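Local coordinates for protein arabinan endo-1,5-alpha-l-arabinosidase A (PDB 1GYH) that cleaves the alpha-1,5-linked arabinofuranosyl chains of plant cell-wall arabinan, releasing almost exclusively arabinotriose, at residues 30-33 with 39-42; 78-83 with 109-114. One frame throughout, in Å; residues are numbered along the deposited sequence.

Both contacts belong to neighbouring blades of a five-bladed beta-propeller, and each mixes buried with more open residues. Contact 1 joins adjacent hairpin strands 29-33 and 38-44, its centre about 19 Å from the centre of the chain, and is built round three backbone hydrogen bonds, with a serine-indole contact added. Contact 2, its centre about 14 Å from that of the chain, links strands 75-82 and 110-118 of the next blade. Strand 90-97 runs between them, so side chains alone carry the contact, through a phenol-carboxylate bond and leucine-indole packing. The two meet where Ile30 CD1 packs 3.8 Å from Trp109 NE1; NE1 is hydrogen-bonded to Tyr107 OH, so this touch is packing alone.

Contact 1. Residues 30-33 with 39-42; sequences IYSS and WRYS
Trp39 lays its indole beside the end of strand 29-33, where Ser33 CB sits over one face, 3.5 Å from the centroid of the six-membered ring. This CH-pi contact is displaced toward the rim, with CE3 the nearest ring atom. The rotation of the serine keeps its hydroxyl out of the contact: OG lies opposite the backbone N (chi1 173°) and bonds instead to Asn38 O, where the second strand starts, and to Asp35 N in the turn. Tyr31 CB adds an apolar touch to Trp39 CE3 at 3.8 Å. Next, Arg40 pairs with Ser32 through two backbone bonds, Ser32 N to Arg40 O at 3.0 Å and Arg40 N to Ser32 O at 3.1 Å. These two strands form a hairpin of a propeller blade, with strand 18-23 on the far side of 29-33 and the short strand 315-316 beyond 38-44. On the more open face, Arg40 CG lies alongside Ser32 OG at 3.5 Å before the side chain bends. Tyr41 and Tyr31 are partners in a non-hydrogen-bonded pair whose side chains diverge, yet Tyr31 CD2 still comes within 3.7 Å of Tyr41 CA. Tyr31 lies near Asp6, a residue that probably binds substrate. Ser42 N bonds to Ile30 O at 2.8 Å, with the donor tilted 20° from the carbonyl plane, while a water bridges Ser42 OG and Ser32 OG.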
ATOM      1  N   ILE A  30      -2.312  -7.312 -12.685  1.00 13.34           N
ATOM      2  CA  ILE A  30      -0.848  -7.389 -12.838  1.00 12.66           C
ATOM      3  C   ILE A  30      -0.404  -6.947 -14.246  1.00 13.16           C
ATOM      4  O   ILE A  30      -0.926  -7.436 -15.236  1.00 12.91           O
ATOM      5  CB  ILE A  30      -0.315  -8.788 -12.574  1.00 12.43           C
ATOM      6  CG1 ILE A  30      -0.923  -9.404 -11.306  1.00 13.22           C
ATOM      7  CG2 ILE A  30       1.288  -8.736 -12.496  1.00 11.88           C
ATOM      8  CD1 ILE A  30      -0.531 -10.953 -11.067  1.00 13.12           C
ATOM      9  N   TYR A  31       0.567  -6.008 -14.293  1.00 13.19           N
ATOM     10  CA  TYR A  31       1.245  -5.594 -15.510  1.00 13.03           C
ATOM     11  C   TYR A  31       2.747  -5.896 -15.462  1.00 13.18           C
ATOM     12  O   TYR A  31       3.319  -6.033 -14.381  1.00 11.86           O
ATOM     13  CB  TYR A  31       1.110  -4.106 -15.726  1.00 12.79           C
ATOM     14  CG  TYR A  31      -0.292  -3.592 -15.729  1.00 12.94           C
ATOM     15  CD1 TYR A  31      -0.909  -3.244 -14.538  1.00 14.60           C
ATOM     16  CD2 TYR A  31      -1.007  -3.460 -16.927  1.00 14.62           C
ATOM     17  CE1 TYR A  31      -2.200  -2.725 -14.517  1.00 14.79           C
ATOM     18  CE2 TYR A  31      -2.322  -2.936 -16.925  1.00 15.66           C
ATOM     19  CZ  TYR A  31      -2.913  -2.606 -15.724  1.00 14.69           C
ATOM     20  OH  TYR A  31      -4.204  -2.105 -15.695  1.00 18.40           O
ATOM     21  N   SER A  32       3.360  -5.929 -16.647  1.00 13.78           N
ATOM     22  CA  SER A  32       4.817  -6.165 -16.812  1.00 14.00           C
ATOM     23  C   SER A  32       5.484  -5.170 -17.744  1.00 13.99           C
ATOM     24  O   SER A  32       4.863  -4.587 -18.624  1.00 13.77           O
ATOM     25  CB  SER A  32       5.130  -7.589 -17.279  1.00 13.87           C
ATOM     26  OG  SER A  32       4.681  -7.821 -18.598  1.00 15.11           O
ATOM     27  N   SER A  33       6.783  -4.980 -17.576  1.00 14.05           N
ATOM     28  CA  SER A  33       7.481  -3.978 -18.352  1.00 13.83           C
ATOM     29  C   SER A  33       9.001  -4.206 -18.339  1.00 14.55           C
ATOM     30  O   SER A  33       9.559  -4.651 -17.333  1.00 14.16           O
ATOM     31  CB  SER A  33       7.159  -2.580 -17.805  1.00 14.69           C
ATOM     32  OG  SER A  33       7.937  -1.587 -18.437  1.00 12.44           O
ATOM     33  N   TRP A  39       4.012  -0.452 -20.283  1.00 13.21           N
ATOM     34  CA  TRP A  39       3.440  -1.575 -19.515  1.00 13.36           C
ATOM     35  C   TRP A  39       2.412  -2.335 -20.335  1.00 14.17           C
ATOM     36  O   TRP A  39       1.542  -1.715 -20.946  1.00 15.84           O
ATOM     37  CB  TRP A  39       2.750  -1.059 -18.229  1.00 13.77           C
ATOM     38  CG  TRP A  39       3.669  -0.408 -17.203  1.00 13.71           C
ATOM     39  CD1 TRP A  39       3.962   0.926 -17.062  1.00 13.80           C
ATOM     40  CD2 TRP A  39       4.403  -1.085 -16.179  1.00 12.15           C
ATOM     41  NE1 TRP A  39       4.833   1.102 -16.019  1.00 14.51           N
ATOM     42  CE2 TRP A  39       5.133  -0.115 -15.469  1.00 12.65           C
ATOM     43  CE3 TRP A  39       4.525  -2.423 -15.795  1.00 12.21           C
ATOM     44  CZ2 TRP A  39       5.971  -0.442 -14.407  1.00 12.58           C
ATOM     45  CZ3 TRP A  39       5.351  -2.747 -14.731  1.00 11.73           C
ATOM     46  CH2 TRP A  39       6.065  -1.766 -14.059  1.00 11.28           C
ATOM     47  N   ARG A  40       2.503  -3.667 -20.353  1.00 15.06           N
ATOM     48  CA  ARG A  40       1.441  -4.533 -20.897  1.00 15.51           C
ATOM     49  C   ARG A  40       0.706  -5.305 -19.806  1.00 14.68           C
ATOM     50  O   ARG A  40       1.276  -5.694 -18.774  1.00 13.34           O
ATOM     51  CB  ARG A  40       1.995  -5.540 -21.878  1.00 17.55           C
ATOM     52  CG  ARG A  40       3.303  -6.194 -21.421  1.00 23.64           C
ATOM     53  CD  ARG A  40       3.583  -7.545 -22.116  1.00 31.78           C
ATOM     54  NE  ARG A  40       2.918  -7.390 -23.395  1.00 36.17           N
ATOM     55  CZ  ARG A  40       3.408  -6.731 -24.445  1.00 39.70           C
ATOM     56  NH1 ARG A  40       4.665  -6.264 -24.476  1.00 41.34           N
ATOM     57  NH2 ARG A  40       2.627  -6.576 -25.497  1.00 41.49           N
ATOM     58  N   TYR A  41      -0.565  -5.582 -20.048  1.00 14.39           N
ATOM     59  CA  TYR A  41      -1.328  -6.444 -19.131  1.00 13.91           C
ATOM     60  C   TYR A  41      -0.669  -7.808 -19.055  1.00 12.58           C
ATOM     61  O   TYR A  41      -0.317  -8.378 -20.069  1.00 11.38           O
ATOM     62  CB  TYR A  41      -2.755  -6.636 -19.647  1.00 14.48           C
ATOM     63  CG  TYR A  41      -3.597  -7.575 -18.813  1.00 13.74           C
ATOM     64  CD1 TYR A  41      -4.109  -7.172 -17.582  1.00 16.74           C
ATOM     65  CD2 TYR A  41      -3.909  -8.838 -19.261  1.00 15.33           C
ATOM     66  CE1 TYR A  41      -4.906  -8.031 -16.814  1.00 16.20           C
ATOM     67  CE2 TYR A  41      -4.715  -9.692 -18.506  1.00 15.64           C
ATOM     68  CZ  TYR A  41      -5.207  -9.281 -17.291  1.00 15.00           C
ATOM     69  OH  TYR A  41      -6.000 -10.129 -16.552  1.00 17.15           O
ATOM     70  N   SER A  42      -0.488  -8.310 -17.851  1.00 11.79           N
ATOM     71  CA  SER A  42       0.121  -9.633 -17.636  1.00 12.00           C
ATOM     72  C   SER A  42      -0.919 -10.699 -17.252  1.00 11.46           C
ATOM     73  O   SER A  42      -0.998 -11.740 -17.905  1.00 11.82           O
ATOM     74  CB  SER A  42       1.224  -9.578 -16.540  1.00 11.07           C
ATOM     75  OG  SER A  42       1.911 -10.839 -16.463  1.00 11.87           O
TER
HETATM   76  O   HOH W   1       3.774 -10.593 -18.573  1.00 28.51           O

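Contact 2. Residues 78-83 with 109-114; sequences LYYSVS and WEDKGI
Tyr80 reaches across strand 90-97 to Asp111, and its OH gives a short hydrogen bond of 2.6 Å to Asp111 OD1, the tight point of the contact. The carboxylate oxygen lies at the edge of the phenol, in the ring plane; seen from the aspartate, the hydroxyl comes in on the syn side, 35° out of the carboxylate plane. Tyr80 CG lies between its own backbone N and carbonyl carbon (chi1 60°), which sends the buried ring over toward the outermost strand of the blade. Phe46 meets that ring edge-to-face. Nearer the start of strand 110-118, Leu78 CB approaches Trp109 CZ3 at 3.6 Å, and Leu78 CD2 stands over one face of the indole, offset toward its rim, 4.3 Å from the centroid of the Trp109 six-membered ring. Looser is the outer side, where exposed Lys112 turns its amine away from strand 75-82 to make a long salt bridge with Glu110. Asp111 OD1 also takes a weak bond from Gly113 N at 3.3 Å, and OD2 accepts Trp52 NE1. With donors on both oxygens, the aspartate is fixed in its rotation and is probably ionised, its charge met by neutral N-H and O-H groups.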
ATOM      1  N   LEU A  78       2.009 -12.204  -2.402  1.00 13.60           N
ATOM      2  CA  LEU A  78       1.120 -11.135  -2.797  1.00 12.66           C
ATOM      3  C   LEU A  78      -0.004 -11.062  -1.757  1.00 13.58           C
ATOM      4  O   LEU A  78      -0.881 -11.919  -1.726  1.00 13.11           O
ATOM      5  CB  LEU A  78       0.567 -11.423  -4.189  1.00 14.00           C
ATOM      6  CG  LEU A  78      -0.540 -10.477  -4.690  1.00 13.52           C
ATOM      7  CD1 LEU A  78       0.039  -9.036  -4.733  1.00 16.68           C
ATOM      8  CD2 LEU A  78      -1.115 -10.852  -6.059  1.00 15.45           C
ATOM      9  N   TYR A  79       0.056 -10.044  -0.916  1.00 14.26           N
ATOM     10  CA  TYR A  79      -0.973  -9.725   0.068  1.00 14.98           C
ATOM     11  C   TYR A  79      -2.054  -8.874  -0.594  1.00 14.61           C
ATOM     12  O   TYR A  79      -1.764  -8.121  -1.498  1.00 14.67           O
ATOM     13  CB  TYR A  79      -0.364  -9.007   1.278  1.00 14.73           C
ATOM     14  CG  TYR A  79       0.677  -9.868   1.947  1.00 15.18           C
ATOM     15  CD1 TYR A  79       2.003  -9.924   1.450  1.00 13.20           C
ATOM     16  CD2 TYR A  79       0.346 -10.676   3.031  1.00 13.87           C
ATOM     17  CE1 TYR A  79       2.947 -10.752   2.056  1.00 14.50           C
ATOM     18  CE2 TYR A  79       1.279 -11.513   3.621  1.00 15.07           C
ATOM     19  CZ  TYR A  79       2.577 -11.527   3.152  1.00 14.55           C
ATOM     20  OH  TYR A  79       3.469 -12.364   3.741  1.00 15.31           O
ATOM     21  N   TYR A  80      -3.312  -9.026  -0.147  1.00 13.60           N
ATOM     22  CA  TYR A  80      -4.452  -8.400  -0.818  1.00 14.12           C
ATOM     23  C   TYR A  80      -5.572  -8.247   0.224  1.00 13.53           C
ATOM     24  O   TYR A  80      -5.576  -8.958   1.239  1.00 13.07           O
ATOM     25  CB  TYR A  80      -4.927  -9.246  -2.042  1.00 12.64           C
ATOM     26  CG  TYR A  80      -5.381 -10.663  -1.678  1.00 12.81           C
ATOM     27  CD1 TYR A  80      -6.681 -10.891  -1.226  1.00 13.23           C
ATOM     28  CD2 TYR A  80      -4.483 -11.753  -1.694  1.00 12.15           C
ATOM     29  CE1 TYR A  80      -7.109 -12.149  -0.847  1.00 14.51           C
ATOM     30  CE2 TYR A  80      -4.881 -13.031  -1.303  1.00 12.83           C
ATOM     31  CZ  TYR A  80      -6.220 -13.230  -0.876  1.00 14.76           C
ATOM     32  OH  TYR A  80      -6.689 -14.464  -0.484  1.00 13.79           O
ATOM     33  N   SER A  81      -6.498  -7.313  -0.039  1.00 13.66           N
ATOM     34  CA  SER A  81      -7.573  -6.950   0.904  1.00 12.93           C
ATOM     35  C   SER A  81      -8.950  -7.284   0.293  1.00 12.98           C
ATOM     36  O   SER A  81      -9.217  -6.982  -0.866  1.00 13.25           O
ATOM     37  CB  SER A  81      -7.516  -5.450   1.259  1.00 12.94           C
ATOM     38  OG  SER A  81      -6.175  -5.006   1.501  1.00 14.05           O
ATOM     39  N   VAL A  82      -9.780  -7.942   1.086  1.00 12.77           N
ATOM     40  CA  VAL A  82     -11.230  -8.145   0.815  1.00 12.75           C
ATOM     41  C   VAL A  82     -11.999  -7.229   1.779  1.00 13.47           C
ATOM     42  O   VAL A  82     -11.804  -7.262   2.988  1.00 13.25           O
ATOM     43  CB  VAL A  82     -11.597  -9.607   1.057  1.00 11.65           C
ATOM     44  CG1 VAL A  82     -13.120  -9.789   1.110  1.00 13.71           C
ATOM     45  CG2 VAL A  82     -10.992 -10.516  -0.009  1.00 10.85           C
ATOM     46  N   SER A  83     -12.879  -6.390   1.255  1.00 13.64           N
ATOM     47  CA  SER A  83     -13.570  -5.432   2.098  1.00 14.13           C
ATOM     48  C   SER A  83     -14.930  -5.018   1.544  1.00 14.32           C
ATOM     49  O   SER A  83     -15.454  -5.640   0.614  1.00 12.39           O
ATOM     50  CB  SER A  83     -12.677  -4.199   2.277  1.00 15.14           C
ATOM     51  OG  SER A  83     -13.100  -3.380   3.362  1.00 14.84           O
ATOM     52  N   TRP A 109      -0.534 -19.017  -8.962  1.00 12.42           N
ATOM     53  CA  TRP A 109      -0.901 -18.434  -7.684  1.00 12.11           C
ATOM     54  C   TRP A 109      -1.689 -19.402  -6.795  1.00 13.79           C
ATOM     55  O   TRP A 109      -2.712 -19.966  -7.212  1.00 13.10           O
ATOM     56  CB  TRP A 109      -1.711 -17.137  -7.895  1.00 12.40           C
ATOM     57  CG  TRP A 109      -0.934 -16.026  -8.500  1.00 12.24           C
ATOM     58  CD1 TRP A 109      -0.970 -15.618  -9.800  1.00 14.80           C
ATOM     59  CD2 TRP A 109       0.028 -15.202  -7.852  1.00 12.65           C
ATOM     60  NE1 TRP A 109      -0.091 -14.582  -9.995  1.00 12.42           N
ATOM     61  CE2 TRP A 109       0.528 -14.302  -8.813  1.00 13.76           C
ATOM     62  CE3 TRP A 109       0.527 -15.127  -6.545  1.00 14.41           C
ATOM     63  CZ2 TRP A 109       1.524 -13.354  -8.524  1.00 13.80           C
ATOM     64  CZ3 TRP A 109       1.535 -14.153  -6.246  1.00 13.59           C
ATOM     65  CH2 TRP A 109       1.988 -13.280  -7.234  1.00 15.14           C
ATOM     66  N   GLU A 110      -1.206 -19.587  -5.560  1.00 14.38           N
ATOM     67  CA  GLU A 110      -1.798 -20.495  -4.597  1.00 14.60           C
ATOM     68  C   GLU A 110      -2.198 -19.739  -3.345  1.00 13.97           C
ATOM     69  O   GLU A 110      -1.360 -19.245  -2.591  1.00 13.55           O
ATOM     70  CB  GLU A 110      -0.831 -21.651  -4.276  1.00 15.33           C
ATOM     71  CG  GLU A 110      -0.302 -22.327  -5.538  1.00 16.93           C
ATOM     72  CD  GLU A 110       0.430 -23.631  -5.300  1.00 18.16           C
ATOM     73  OE1 GLU A 110       0.645 -24.027  -4.131  1.00 20.74           O
ATOM     74  OE2 GLU A 110       0.782 -24.267  -6.304  1.00 17.75           O
ATOM     75  N   ASP A 111      -3.500 -19.661  -3.098  1.00 13.02           N
ATOM     76  CA  ASP A 111      -4.007 -18.871  -1.966  1.00 13.81           C
ATOM     77  C   ASP A 111      -3.733 -19.617  -0.670  1.00 12.90           C
ATOM     78  O   ASP A 111      -3.926 -20.816  -0.593  1.00 11.54           O
ATOM     79  CB  ASP A 111      -5.520 -18.634  -2.102  1.00 14.43           C
ATOM     80  CG  ASP A 111      -6.050 -17.630  -1.109  1.00 14.51           C
ATOM     81  OD1 ASP A 111      -5.310 -16.684  -0.718  1.00 15.84           O
ATOM     82  OD2 ASP A 111      -7.214 -17.693  -0.676  1.00 14.47           O
ATOM     83  N   LYS A 112      -3.312 -18.878   0.336  1.00 12.20           N
ATOM     84  CA  LYS A 112      -3.010 -19.394   1.649  1.00 12.90           C
ATOM     85  C   LYS A 112      -4.031 -18.915   2.699  1.00 13.45           C
ATOM     86  O   LYS A 112      -3.933 -19.270   3.882  1.00 12.49           O
ATOM     87  CB  LYS A 112      -1.572 -18.964   2.023  1.00 14.09           C
ATOM     88  CG  LYS A 112      -0.496 -19.376   0.971  1.00 12.93           C
ATOM     89  CD  LYS A 112      -0.426 -20.860   0.770  1.00 16.38           C
ATOM     90  CE  LYS A 112       0.597 -21.252  -0.282  1.00 17.18           C
ATOM     91  NZ  LYS A 112       0.752 -22.714  -0.400  1.00 18.94           N
ATOM     92  N   GLY A 113      -5.021 -18.108   2.268  1.00 13.72           N
ATOM     93  CA  GLY A 113      -6.114 -17.682   3.145  1.00 13.43           C
ATOM     94  C   GLY A 113      -5.868 -16.404   3.960  1.00 13.38           C
ATOM     95  O   GLY A 113      -5.029 -15.542   3.627  1.00 12.65           O
ATOM     96  N   ILE A 114      -6.624 -16.281   5.046  1.00 12.93           N
ATOM     97  CA  ILE A 114      -6.708 -15.078   5.809  1.00 13.02           C
ATOM     98  C   ILE A 114      -5.558 -14.945   6.802  1.00 12.08           C
ATOM     99  O   ILE A 114      -5.372 -15.797   7.669  1.00 11.99           O
ATOM    100  CB  ILE A 114      -8.062 -15.013   6.570  1.00 13.10           C
ATOM    101  CG1 ILE A 114      -9.230 -14.950   5.545  1.00 15.04           C
ATOM    102  CG2 ILE A 114      -8.053 -13.857   7.532  1.00 14.62           C
ATOM    103  CD1 ILE A 114     -10.590 -15.157   6.213  1.00 16.39           C
TER